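Local coordinates for protein Xaa-Pro dipeptidase (Mycobacterium tuberculosis, PDB 5E2C) that probably removes N-terminal residues from peptides as a metal-dependent aminopeptidase, represented here by its creatinase/prolidase-type N-terminal domain alone, at residues 95-100 with 119-124; 35-40 with 55-60; 51-56 with 79-84; 29-34 with 124-129; 17-22 with 91-96. All blocks are in the same frame, centred on the assembly; numbering follows the deposited sequence. Where two conformers were deposited one is given.

Interaction 1 of 5, residues 95-100 with 119-124; sequences FESHVV and LVRASG
Ser123 OG is gripped twice by His98: the ring nitrogen ND1 of His98 lies 2.7 Å from OG, and the backbone N of His98 donates to the same oxygen over 3.0 Å. The hydroxyl meets the imidazole at its edge, near the ring plane, and the shorter bond is nearly straight at 164°, although either atom could be its donor. With CG of His98 between its backbone N and carbonyl carbon (chi1 77°), the ring folds back toward its own N-H, so one hydroxyl can serve both nitrogens. At the far side of the ring NE2 is hydrogen-bonded to Asp24 OD2, which helps fix the ring's rotation. One water joins Ser97 OG to the backbone N of Ser123, and Ser97 OG is also hydrogen-bonded to Asp103 of the second subunit. These bonds follow directly on the pairing of two parallel strands, 92-95 and 118-121, the latter outermost in the chain's own sheet. Phe95 N donates to Val120 O (3.0 Å), and Ala122 N to Phe95 O (2.8 Å). Arg121 CA lies over one face of the Phe95 ring, while the backbone of Leu119 and Val120 runs along its edge. Phe95 and Arg121 lie side by side, CZ of the ring 3.8 Å from CG of Arg121, with ring and guanidinium planes 59° apart. Beyond the ring Arg121 forms a salt bridge with Asp106 of the second subunit.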
# COMPACT_ATOMS: atom_id res chain seq x y z
N PHE A 95 11.40 0.47 -5.60
CA PHE A 95 10.19 -0.32 -5.34
C PHE A 95 8.98 0.47 -5.78
O PHE A 95 9.04 1.70 -5.97
CB PHE A 95 10.08 -0.71 -3.86
CG PHE A 95 9.74 0.44 -2.95
CD1 PHE A 95 10.74 1.27 -2.45
CD2 PHE A 95 8.43 0.70 -2.59
CE1 PHE A 95 10.43 2.34 -1.62
CE2 PHE A 95 8.12 1.76 -1.75
CZ PHE A 95 9.11 2.59 -1.28
N GLU A 96 7.86 -0.23 -5.94
CA GLU A 96 6.66 0.40 -6.46
C GLU A 96 5.75 0.86 -5.33
O GLU A 96 4.92 0.12 -4.80
CB GLU A 96 5.97 -0.53 -7.45
CG GLU A 96 6.81 -0.79 -8.67
CD GLU A 96 6.14 -1.70 -9.68
OE1 GLU A 96 5.78 -2.82 -9.29
OE2 GLU A 96 6.02 -1.30 -10.86
N SER A 97 5.94 2.11 -4.95
CA SER A 97 5.19 2.71 -3.86
C SER A 97 3.69 2.83 -4.14
O SER A 97 2.92 3.00 -3.20
CB SER A 97 5.79 4.08 -3.50
OG SER A 97 5.77 4.92 -4.63
N HIS A 98 3.26 2.70 -5.40
CA HIS A 98 1.84 2.73 -5.73
C HIS A 98 1.10 1.44 -5.38
O HIS A 98 -0.14 1.42 -5.35
CB HIS A 98 1.61 3.10 -7.21
CG HIS A 98 1.88 1.97 -8.16
ND1 HIS A 98 3.15 1.59 -8.54
CD2 HIS A 98 1.03 1.14 -8.82
CE1 HIS A 98 3.07 0.58 -9.39
NE2 HIS A 98 1.79 0.29 -9.57
N VAL A 99 1.84 0.38 -5.08
CA VAL A 99 1.22 -0.88 -4.73
C VAL A 99 1.74 -1.51 -3.43
O VAL A 99 0.98 -2.17 -2.73
CB VAL A 99 1.33 -1.87 -5.92
CG1 VAL A 99 2.66 -2.59 -5.92
CG2 VAL A 99 0.18 -2.86 -5.88
N VAL A 100 3.00 -1.30 -3.07
CA VAL A 100 3.54 -1.84 -1.82
C VAL A 100 2.84 -1.14 -0.64
O VAL A 100 2.73 0.09 -0.61
CB VAL A 100 5.08 -1.70 -1.74
CG1 VAL A 100 5.63 -2.09 -0.36
CG2 VAL A 100 5.76 -2.51 -2.84
N LEU A 119 15.90 1.68 0.12
CA LEU A 119 14.68 1.49 -0.66
C LEU A 119 14.24 2.84 -1.21
O LEU A 119 14.04 3.78 -0.44
CB LEU A 119 13.58 0.90 0.20
CG LEU A 119 13.81 -0.59 0.53
CD1 LEU A 119 13.11 -0.98 1.81
CD2 LEU A 119 13.36 -1.45 -0.65
N VAL A 120 14.09 2.92 -2.52
CA VAL A 120 13.77 4.18 -3.18
C VAL A 120 12.47 4.08 -3.97
O VAL A 120 12.31 3.18 -4.80
CB VAL A 120 14.91 4.57 -4.13
CG1 VAL A 120 14.59 5.87 -4.87
CG2 VAL A 120 16.23 4.68 -3.36
N ARG A 121 11.56 5.01 -3.73
CA ARG A 121 10.32 5.06 -4.50
C ARG A 121 10.62 5.15 -6.00
O ARG A 121 11.38 6.02 -6.46
CB ARG A 121 9.44 6.23 -4.06
CG ARG A 121 8.96 6.15 -2.62
CD ARG A 121 8.52 7.54 -2.16
NE ARG A 121 7.89 7.51 -0.85
CZ ARG A 121 8.53 7.35 0.31
NH1 ARG A 121 9.86 7.20 0.35
NH2 ARG A 121 7.84 7.33 1.44
N ALA A 122 10.02 4.24 -6.77
CA ALA A 122 10.28 4.14 -8.20
C ALA A 122 9.04 3.81 -9.04
O ALA A 122 9.16 3.27 -10.14
CB ALA A 122 11.37 3.10 -8.46
N SER A 123 7.85 4.15 -8.55
CA SER A 123 6.65 3.88 -9.35
C SER A 123 6.69 4.71 -10.63
O SER A 123 6.99 5.90 -10.60
CB SER A 123 5.39 4.16 -8.57
OG SER A 123 5.19 3.13 -7.62
N GLY A 124 6.39 4.05 -11.75
CA GLY A 124 6.40 4.70 -13.05
C GLY A 124 7.54 4.23 -13.94
O GLY A 124 7.53 4.49 -15.14
O HOH W 1 6.80 0.97 -12.21
O HOH W 2 7.12 6.29 -6.68

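Interaction 2 of 5, residues 35-40 with 55-60; sequences SGSNGA and DGRYRT
Asn38, in the loop ahead of strand 40-44, bonds to Asp55, the head of an Asx turn that carries the chain toward helix 59-65. The polar contacts centre on the Asp55 carboxylate, which takes four N-H groups. Asn38 ND2 donates to the anti lone pair of Asp55 OD2, over 2.9 Å, with amide and carboxylate planes nearly coplanar (21° apart). Arg57 grips the same carboxylate side-on: NE meets OD1 of Asp55 at 2.8 Å in a salt bridge, and NH2 goes to OD2, both on the syn side. The backbone N of Arg57 closes the turn by donating to OD1. Thus each oxygen accepts twice, which would favour a charged carboxylate and holds it against rotation. A water accepts from Arg57 NH2 and lies 3.2 Å from Ser37 OG.

The aromatic contacts belong to Tyr58, at the N-cap position of the helix. Gly36 CA sits over one face of its ring in a CH-pi contact, 4.0 Å from the centroid and 18° off the normal. Arg57 CB lies over the opposite face, and Tyr58 CE2 in turn lies over a face of the Arg57 guanidinium, whose edge is met by Asn38 CB. At the phenol end, the hydroxyls Tyr58 OH and Ser37 OG are hydrogen-bonded at 2.7 Å.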
# COMPACT_ATOMS: atom_id res chain seq x y z
N SER A 35 1.92 -14.82 -15.27
CA SER A 35 0.57 -14.28 -15.07
C SER A 35 -0.10 -14.75 -13.77
O SER A 35 -1.30 -14.52 -13.59
CB SER A 35 -0.31 -14.65 -16.27
OG SER A 35 -0.49 -16.04 -16.35
N GLY A 36 0.65 -15.40 -12.89
CA GLY A 36 0.10 -15.83 -11.60
C GLY A 36 -0.30 -14.66 -10.72
O GLY A 36 0.24 -13.55 -10.83
N SER A 37 -1.25 -14.92 -9.83
CA SER A 37 -1.86 -13.88 -9.00
C SER A 37 -0.97 -13.44 -7.85
O SER A 37 -1.31 -12.50 -7.14
CB SER A 37 -3.17 -14.39 -8.42
OG SER A 37 -2.91 -15.30 -7.38
N ASN A 38 0.12 -14.15 -7.61
CA ASN A 38 1.13 -13.69 -6.68
C ASN A 38 2.51 -13.84 -7.28
O ASN A 38 2.89 -14.91 -7.74
CB ASN A 38 1.06 -14.47 -5.37
CG ASN A 38 2.00 -13.92 -4.32
OD1 ASN A 38 2.13 -12.70 -4.14
ND2 ASN A 38 2.68 -14.81 -3.64
N GLY A 39 3.27 -12.76 -7.28
CA GLY A 39 4.56 -12.78 -7.93
C GLY A 39 5.27 -11.45 -7.77
O GLY A 39 4.63 -10.42 -7.61
N ALA A 40 6.59 -11.50 -7.82
CA ALA A 40 7.40 -10.30 -7.81
C ALA A 40 8.65 -10.59 -8.61
O ALA A 40 9.03 -11.74 -8.82
CB ALA A 40 7.74 -9.90 -6.38
N ASP A 55 4.76 -18.18 -5.20
CA ASP A 55 4.54 -19.21 -4.19
C ASP A 55 4.29 -20.58 -4.84
O ASP A 55 4.22 -20.70 -6.06
CB ASP A 55 3.44 -18.79 -3.22
CG ASP A 55 2.10 -18.60 -3.90
OD1 ASP A 55 1.50 -19.61 -4.28
OD2 ASP A 55 1.61 -17.45 -4.00
N GLY A 56 4.19 -21.61 -4.01
CA GLY A 56 4.11 -22.99 -4.49
C GLY A 56 2.94 -23.32 -5.42
O GLY A 56 3.04 -24.25 -6.21
N ARG A 57 1.87 -22.54 -5.35
CA ARG A 57 0.69 -22.74 -6.22
C ARG A 57 1.11 -22.60 -7.70
O ARG A 57 0.51 -23.20 -8.58
CB ARG A 57 -0.41 -21.72 -5.91
CG ARG A 57 -1.02 -21.78 -4.50
CD ARG A 57 -1.98 -20.60 -4.25
NE ARG A 57 -1.32 -19.30 -4.25
CZ ARG A 57 -1.94 -18.13 -4.21
NH1 ARG A 57 -3.26 -18.04 -4.19
NH2 ARG A 57 -1.22 -17.00 -4.21
N TYR A 58 2.17 -21.83 -7.93
CA TYR A 58 2.55 -21.41 -9.28
C TYR A 58 3.89 -21.95 -9.77
O TYR A 58 4.43 -21.44 -10.77
CB TYR A 58 2.58 -19.89 -9.31
CG TYR A 58 1.21 -19.29 -9.12
CD1 TYR A 58 0.21 -19.52 -10.06
CD2 TYR A 58 0.91 -18.52 -8.01
CE1 TYR A 58 -1.03 -18.96 -9.90
CE2 TYR A 58 -0.35 -17.97 -7.84
CZ TYR A 58 -1.32 -18.21 -8.79
OH TYR A 58 -2.56 -17.66 -8.62
N ARG A 59 4.44 -22.95 -9.08
CA ARG A 59 5.72 -23.52 -9.46
C ARG A 59 5.74 -24.01 -10.91
O ARG A 59 6.65 -23.68 -11.66
CB ARG A 59 6.10 -24.67 -8.53
CG ARG A 59 7.51 -25.19 -8.75
CD ARG A 59 7.73 -26.50 -8.01
NE ARG A 59 7.56 -26.32 -6.57
CZ ARG A 59 8.51 -25.93 -5.73
NH1 ARG A 59 9.75 -25.68 -6.14
NH2 ARG A 59 8.22 -25.80 -4.43
N THR A 60 4.74 -24.80 -11.29
CA THR A 60 4.67 -25.32 -12.64
C THR A 60 4.46 -24.21 -13.67
O THR A 60 5.10 -24.20 -14.73
CB THR A 60 3.53 -26.36 -12.75
OG1 THR A 60 3.85 -27.49 -11.92
CG2 THR A 60 3.35 -26.80 -14.17
O HOH W 3 -2.64 -14.40 -4.35

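Interaction 3 of 5, residues 51-56 with 79-84; sequences VLATDG and RYLAGR
Two flat groups of helix 77-87, the Tyr80 ring and the Arg84 guanidinium, overhang strand 51-54, and the strand's small side chains approach both obliquely. Ala53 CB comes to 4.3 Å from CD2 of the Tyr80 ring, and Val51 CG2 to 3.7 Å from NH2 of Arg84. At the edge of the guanidinium, in its plane, Arg84 NH1 donates to Tyr80 OH across 2.8 Å, a bond between residues one helical turn apart that ties the two groups together. This is the helix-on-sheet packing of an alpha/beta domain: the axes of strand 51-54 and helix 79-84 pass 9.1 Å apart and run nearly antiparallel, at 150°.

Beside the flat groups, Leu81 makes the close methyl contacts with the strand, its two methyls divided between Ala53 and Val51. CD1 of Leu81 rests 3.8 Å from Ala53 CB, whereas CD2 meets Val51 CG1 at the same distance, the Val51 and Leu81 side chains crossing at a slant. Both methyls also lie close to Val51 O. The alternation of the strand explains why Val51 and Ala53 serve this helix while Leu52 turns to the other side of the sheet, against Phe34. Leu81 additionally packs on Ala40 and Leu42 of the neighbouring strand 40-44.

Bends at chi2 (-79°) and chi3 lay the Arg84 chain across Val51, at about a right angle to that side chain. Its NH2 also forms a salt bridge with Glu70, on the adjoining strand 70-73, and NH1 lies 4.0 Å from Val51 CG1.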
# COMPACT_ATOMS: atom_id res chain seq x y z
N VAL A 51 15.36 -12.13 -11.27
CA VAL A 51 14.89 -13.24 -10.44
C VAL A 51 13.38 -13.07 -10.22
O VAL A 51 12.92 -12.01 -9.78
CB VAL A 51 15.62 -13.27 -9.07
CG1 VAL A 51 15.20 -14.49 -8.27
CG2 VAL A 51 17.14 -13.24 -9.27
N LEU A 52 12.62 -14.13 -10.55
CA LEU A 52 11.17 -14.15 -10.30
C LEU A 52 10.92 -14.90 -9.00
O LEU A 52 11.57 -15.89 -8.74
CB LEU A 52 10.46 -14.85 -11.46
CG LEU A 52 8.94 -14.96 -11.40
CD1 LEU A 52 8.30 -13.60 -11.62
CD2 LEU A 52 8.47 -15.92 -12.48
N ALA A 53 10.01 -14.40 -8.18
CA ALA A 53 9.55 -15.11 -7.00
C ALA A 53 8.04 -15.25 -7.03
O ALA A 53 7.30 -14.30 -7.35
CB ALA A 53 9.98 -14.40 -5.72
N THR A 54 7.59 -16.45 -6.70
CA THR A 54 6.17 -16.73 -6.55
C THR A 54 5.99 -17.79 -5.47
O THR A 54 6.95 -18.21 -4.86
CB THR A 54 5.52 -17.15 -7.89
OG1 THR A 54 4.10 -17.25 -7.72
CG2 THR A 54 6.07 -18.48 -8.38
N ASP A 55 4.76 -18.18 -5.20
CA ASP A 55 4.54 -19.21 -4.19
C ASP A 55 4.29 -20.58 -4.84
O ASP A 55 4.22 -20.70 -6.06
CB ASP A 55 3.44 -18.79 -3.22
CG ASP A 55 2.10 -18.60 -3.90
OD1 ASP A 55 1.50 -19.61 -4.28
OD2 ASP A 55 1.61 -17.45 -4.00
N GLY A 56 4.19 -21.61 -4.01
CA GLY A 56 4.11 -22.99 -4.49
C GLY A 56 2.94 -23.32 -5.42
O GLY A 56 3.04 -24.25 -6.21
N ARG A 79 9.49 -9.49 -0.03
CA ARG A 79 10.47 -9.55 1.03
C ARG A 79 11.67 -10.43 0.66
O ARG A 79 12.83 -10.06 0.86
CB ARG A 79 9.79 -10.08 2.28
CG ARG A 79 10.62 -10.00 3.50
CD ARG A 79 10.13 -10.97 4.54
NE ARG A 79 11.09 -10.94 5.62
CZ ARG A 79 12.26 -11.58 5.62
NH1 ARG A 79 12.62 -12.38 4.62
NH2 ARG A 79 13.07 -11.42 6.66
N TYR A 80 11.40 -11.61 0.11
CA TYR A 80 12.47 -12.48 -0.34
C TYR A 80 13.39 -11.79 -1.33
O TYR A 80 14.61 -11.84 -1.19
CB TYR A 80 11.89 -13.75 -0.97
CG TYR A 80 12.97 -14.56 -1.59
CD1 TYR A 80 13.79 -15.37 -0.79
CD2 TYR A 80 13.23 -14.50 -2.95
CE1 TYR A 80 14.82 -16.08 -1.35
CE2 TYR A 80 14.26 -15.22 -3.51
CZ TYR A 80 15.05 -16.02 -2.70
OH TYR A 80 16.07 -16.75 -3.24
N LEU A 81 12.80 -11.13 -2.33
CA LEU A 81 13.59 -10.45 -3.35
C LEU A 81 14.37 -9.24 -2.83
O LEU A 81 15.51 -9.03 -3.25
CB LEU A 81 12.74 -10.08 -4.56
CG LEU A 81 12.27 -11.30 -5.35
CD1 LEU A 81 11.34 -10.88 -6.48
CD2 LEU A 81 13.43 -12.12 -5.91
N ALA A 82 13.78 -8.48 -1.92
CA ALA A 82 14.53 -7.41 -1.28
C ALA A 82 15.74 -8.00 -0.54
O ALA A 82 16.84 -7.44 -0.62
CB ALA A 82 13.66 -6.60 -0.34
N GLY A 83 15.56 -9.12 0.14
CA GLY A 83 16.68 -9.77 0.82
C GLY A 83 17.77 -10.21 -0.14
O GLY A 83 18.96 -10.03 0.13
N ARG A 84 17.37 -10.76 -1.29
CA ARG A 84 18.31 -11.11 -2.35
C ARG A 84 19.07 -9.89 -2.85
O ARG A 84 20.28 -9.96 -3.06
CB ARG A 84 17.58 -11.79 -3.52
CG ARG A 84 17.17 -13.22 -3.24
CD ARG A 84 18.33 -14.21 -3.37
NE ARG A 84 18.92 -14.27 -4.71
CZ ARG A 84 18.58 -15.13 -5.68
NH1 ARG A 84 17.63 -16.05 -5.50
NH2 ARG A 84 19.23 -15.09 -6.84

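Interaction 4 of 5, residues 29-34 with 124-129; sequences RYLSGF and GTVESL
A small apolar cluster fastens the tail of this alpha/beta domain to the C-terminal end of helix 25-32: Tyr30 and Leu31 on the helix face Val126 and Leu129 in the segment that ends in the 3-10 turn 127-129. The contact is almost wholly between side chains. Leu31 and Val126 reach toward each other tip to tip, with CD1 of Leu31 standing 4.1 Å from CG2 of Val126 and equally close to its CG1 branch. Tyr30 instead slides past Val126 in the opposite direction, so that the ring atom CD2 of Tyr30 comes within 4.1 Å of Val126 CG1, obliquely to the ring. CG of Tyr30 is anti to its backbone N (chi1 -180°), which swings the ring out from the helix toward the turn. There Leu129 CD1 meets the ring at its edge, near the plane, 4.2 Å from CE2 of Tyr30. The same methyl approaches Leu31 CD2 more loosely, at 4.4 Å, and so spans both helix residues.

Around the cluster, Leu31 and Val126 both pack on Ile22 of strand 19-22, and the Tyr30 ring is engaged by Arg130 in a cation-pi contact. Each segment also has a side-chain hydrogen bond of its own. An ST turn ends the helix, where the backbone N of Phe34 donates to Ser32 OG. In the tail, Ser128 OG donates to Thr125 O at 2.6 Å.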
# COMPACT_ATOMS: atom_id res chain seq x y z
N ARG A 29 3.98 -9.24 -15.19
CA ARG A 29 3.57 -9.94 -16.41
C ARG A 29 4.26 -9.36 -17.65
O ARG A 29 4.77 -10.10 -18.50
CB ARG A 29 2.05 -9.88 -16.55
CG ARG A 29 1.48 -10.81 -17.61
CD ARG A 29 -0.04 -10.86 -17.55
NE ARG A 29 -0.64 -9.58 -17.93
CZ ARG A 29 -1.34 -8.79 -17.11
NH1 ARG A 29 -1.53 -9.13 -15.84
NH2 ARG A 29 -1.83 -7.65 -17.57
N TYR A 30 4.30 -8.03 -17.74
CA TYR A 30 4.92 -7.34 -18.89
C TYR A 30 6.39 -7.73 -19.06
O TYR A 30 6.85 -8.00 -20.17
CB TYR A 30 4.79 -5.82 -18.72
CG TYR A 30 5.39 -5.03 -19.83
CD1 TYR A 30 4.77 -4.97 -21.07
CD2 TYR A 30 6.59 -4.35 -19.66
CE1 TYR A 30 5.33 -4.25 -22.10
CE2 TYR A 30 7.15 -3.61 -20.68
CZ TYR A 30 6.52 -3.57 -21.91
OH TYR A 30 7.07 -2.85 -22.94
N LEU A 31 7.11 -7.81 -17.93
CA LEU A 31 8.52 -8.06 -17.94
C LEU A 31 8.94 -9.52 -17.98
O LEU A 31 10.08 -9.80 -18.31
CB LEU A 31 9.17 -7.42 -16.69
CG LEU A 31 9.03 -5.89 -16.65
CD1 LEU A 31 9.37 -5.40 -15.25
CD2 LEU A 31 9.92 -5.24 -17.68
N SER A 32 8.06 -10.43 -17.60
CA SER A 32 8.45 -11.83 -17.41
C SER A 32 7.57 -12.83 -18.14
O SER A 32 7.97 -13.97 -18.30
CB SER A 32 8.44 -12.18 -15.93
OG SER A 32 7.11 -12.31 -15.46
N GLY A 33 6.37 -12.43 -18.53
CA GLY A 33 5.40 -13.37 -19.10
C GLY A 33 4.64 -14.18 -18.05
O GLY A 33 3.71 -14.93 -18.38
N PHE A 34 4.98 -14.01 -16.78
CA PHE A 34 4.31 -14.75 -15.70
C PHE A 34 3.02 -14.06 -15.29
O PHE A 34 3.02 -12.87 -14.98
CB PHE A 34 5.24 -14.87 -14.50
CG PHE A 34 4.62 -15.54 -13.33
CD1 PHE A 34 4.27 -16.88 -13.39
CD2 PHE A 34 4.35 -14.84 -12.16
CE1 PHE A 34 3.70 -17.52 -12.31
CE2 PHE A 34 3.77 -15.47 -11.07
CZ PHE A 34 3.44 -16.81 -11.14
N GLY A 124 6.39 4.05 -11.75
CA GLY A 124 6.40 4.70 -13.05
C GLY A 124 7.54 4.23 -13.94
O GLY A 124 7.53 4.49 -15.14
N THR A 125 8.51 3.54 -13.35
CA THR A 125 9.69 3.15 -14.10
C THR A 125 9.31 2.15 -15.19
O THR A 125 9.72 2.30 -16.35
CB THR A 125 10.78 2.59 -13.18
OG1 THR A 125 11.07 3.54 -12.15
CG2 THR A 125 12.05 2.35 -13.95
N VAL A 126 8.50 1.16 -14.85
CA VAL A 126 8.11 0.18 -15.86
C VAL A 126 7.15 0.79 -16.89
O VAL A 126 7.27 0.54 -18.08
CB VAL A 126 7.45 -1.06 -15.23
CG1 VAL A 126 7.14 -2.08 -16.32
CG2 VAL A 126 8.34 -1.63 -14.13
N GLU A 127 6.22 1.61 -16.40
CA GLU A 127 5.25 2.31 -17.26
C GLU A 127 5.96 3.14 -18.31
O GLU A 127 5.48 3.24 -19.45
CB GLU A 127 4.34 3.21 -16.41
CG GLU A 127 3.31 2.47 -15.56
CD GLU A 127 3.87 1.80 -14.30
OE1 GLU A 127 5.07 1.97 -13.98
OE2 GLU A 127 3.09 1.14 -13.59
N SER A 128 7.12 3.70 -17.97
CA SER A 128 7.88 4.55 -18.90
C SER A 128 8.26 3.82 -20.20
O SER A 128 8.62 4.46 -21.19
CB SER A 128 9.14 5.11 -18.23
OG SER A 128 10.15 4.12 -18.11
N LEU A 129 8.22 2.49 -20.17
CA LEU A 129 8.57 1.68 -21.33
C LEU A 129 7.42 1.50 -22.35
O LEU A 129 7.67 1.13 -23.50
CB LEU A 129 9.04 0.30 -20.86
CG LEU A 129 10.09 0.21 -19.76
CD1 LEU A 129 10.32 -1.24 -19.37
CD2 LEU A 129 11.41 0.86 -20.15

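Interaction 5 of 5, residues 17-22 with 91-96; sequences LDAMLI and GKLGFE
Leu17 and Lys92 cross at about a right angle at the start of a parallel strand pair, 19-22 with 92-95, in the interior of the domain's mixed sheet. From this crossing Leu17 sends CD1 over Gly94, to 4.0 Å from its CA, a close approach made where Gly94 has no side chain. Asp18 turns its carboxylate back on the neighbouring strand: the anti lone pair of OD2 receives the backbone N of Lys92 at 2.9 Å, while Asp18 N donates to Lys92 O.

Farther along, regular pairing takes over. Gly94 N bonds to Ala19 O, and Leu21 N to Gly94 O over 2.8 Å. On the face that carries Ala19 and Leu93, the leucine folds over the partner strand. Its CG is anti to the backbone N (chi1 177°), which places CD1 of Leu93 3.9 Å from Ala19 CB and beside the backbone N of Leu21.

The other face belongs to Met20, a selenomethionine here, whose chain stands at about a right angle to that of Glu96; CE of Met20 touches Glu96 CG at 3.5 Å. Ile22 crosses the same glutamate obliquely, with CG2 near OE1, an oxygen held by the backbone N atoms of Ser23 and Asp24. Where the strands part, a water donates to Leu21 O at 2.8 Å and accepts from Glu96 N.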
# COMPACT_ATOMS: atom_id res chain seq x y z
N LEU A 17 19.37 4.09 -9.83
CA LEU A 17 19.15 2.87 -9.06
C LEU A 17 20.07 1.74 -9.52
O LEU A 17 20.50 1.72 -10.67
CB LEU A 17 17.70 2.39 -9.21
CG LEU A 17 16.59 3.41 -8.93
CD1 LEU A 17 15.25 2.89 -9.44
CD2 LEU A 17 16.55 3.71 -7.45
N ASP A 18 20.34 0.79 -8.63
CA ASP A 18 21.14 -0.39 -8.95
C ASP A 18 20.28 -1.61 -9.25
O ASP A 18 20.76 -2.57 -9.87
CB ASP A 18 22.09 -0.68 -7.80
CG ASP A 18 22.93 0.52 -7.46
OD1 ASP A 18 23.71 0.95 -8.33
OD2 ASP A 18 22.80 1.08 -6.35
N ALA A 19 19.03 -1.57 -8.81
CA ALA A 19 18.05 -2.65 -9.08
C ALA A 19 16.66 -2.11 -8.79
O ALA A 19 16.49 -1.03 -8.22
CB ALA A 19 18.34 -3.88 -8.23
N MSE A 20 15.66 -2.87 -9.24
CA MSE A 20 14.28 -2.55 -9.00
C MSE A 20 13.52 -3.80 -8.65
O MSE A 20 13.68 -4.86 -9.30
CB MSE A 20 13.70 -1.96 -10.26
CG MSE A 20 12.24 -1.73 -10.02
SE MSE A 20 11.69 -0.20 -11.03
CE MSE A 20 9.88 -0.06 -10.26
N LEU A 21 12.69 -3.67 -7.63
CA LEU A 21 11.71 -4.68 -7.27
C LEU A 21 10.39 -4.32 -7.92
O LEU A 21 9.84 -3.23 -7.70
CB LEU A 21 11.52 -4.71 -5.75
CG LEU A 21 10.43 -5.66 -5.25
CD1 LEU A 21 10.78 -7.10 -5.61
CD2 LEU A 21 10.28 -5.47 -3.74
N ILE A 22 9.88 -5.22 -8.74
CA ILE A 22 8.58 -5.02 -9.37
C ILE A 22 7.52 -5.86 -8.64
O ILE A 22 7.64 -7.08 -8.52
CB ILE A 22 8.63 -5.38 -10.87
CG1 ILE A 22 9.70 -4.54 -11.56
CG2 ILE A 22 7.28 -5.13 -11.54
CD1 ILE A 22 10.99 -5.26 -11.73
N GLY A 91 22.99 -1.01 -3.89
CA GLY A 91 23.00 0.22 -3.09
C GLY A 91 21.65 0.89 -2.98
O GLY A 91 21.20 1.26 -1.89
N LYS A 92 21.00 1.06 -4.13
CA LYS A 92 19.69 1.66 -4.20
C LYS A 92 18.72 0.72 -4.93
O LYS A 92 18.92 0.38 -6.10
CB LYS A 92 19.76 3.02 -4.88
CG LYS A 92 20.62 4.01 -4.09
CD LYS A 92 20.46 5.41 -4.64
CE LYS A 92 21.23 6.42 -3.79
NZ LYS A 92 21.16 7.77 -4.41
N LEU A 93 17.68 0.31 -4.21
CA LEU A 93 16.67 -0.64 -4.73
C LEU A 93 15.36 0.12 -4.91
O LEU A 93 14.77 0.60 -3.93
CB LEU A 93 16.46 -1.77 -3.71
CG LEU A 93 15.37 -2.79 -4.09
CD1 LEU A 93 15.69 -3.46 -5.40
CD2 LEU A 93 15.19 -3.82 -2.99
N GLY A 94 14.92 0.24 -6.15
CA GLY A 94 13.64 0.85 -6.43
C GLY A 94 12.52 -0.09 -6.03
O GLY A 94 12.68 -1.30 -6.09
N PHE A 95 11.40 0.47 -5.60
CA PHE A 95 10.19 -0.32 -5.34
C PHE A 95 8.98 0.47 -5.78
O PHE A 95 9.04 1.70 -5.97
CB PHE A 95 10.08 -0.71 -3.86
CG PHE A 95 9.74 0.44 -2.95
CD1 PHE A 95 10.74 1.27 -2.45
CD2 PHE A 95 8.43 0.70 -2.59
CE1 PHE A 95 10.43 2.34 -1.62
CE2 PHE A 95 8.12 1.76 -1.75
CZ PHE A 95 9.11 2.59 -1.28
N GLU A 96 7.86 -0.23 -5.94
CA GLU A 96 6.66 0.40 -6.46
C GLU A 96 5.75 0.86 -5.33
O GLU A 96 4.92 0.12 -4.80
CB GLU A 96 5.97 -0.53 -7.45
CG GLU A 96 6.81 -0.79 -8.67
CD GLU A 96 6.14 -1.70 -9.68
OE1 GLU A 96 5.78 -2.82 -9.29
OE2 GLU A 96 6.02 -1.30 -10.86
O HOH W 4 8.07 -2.94 -5.56

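Overall arrangement
Interactions 3 and 5 are the buried ones, respectively a helix laid on the sheet mainly through methyl groups and a parallel strand pair within it; Leu81 of the former packs on Leu21 of the latter. Interaction 1 extends that pairing to the next strand, sharing Phe95 and Glu96 with interaction 5, but replaces backbone bonds with serine, histidine and water where the strands end and the second subunit approaches. Interaction 2, on the surface, relies on a carboxylate and a phenol; it shares Asp55 with the segment of interaction 3. Interaction 4 is wholly apolar across its segments and touches interaction 1 where Val126 meets Glu96. The centres of interactions 2 and 5 lie about 21 Å apart.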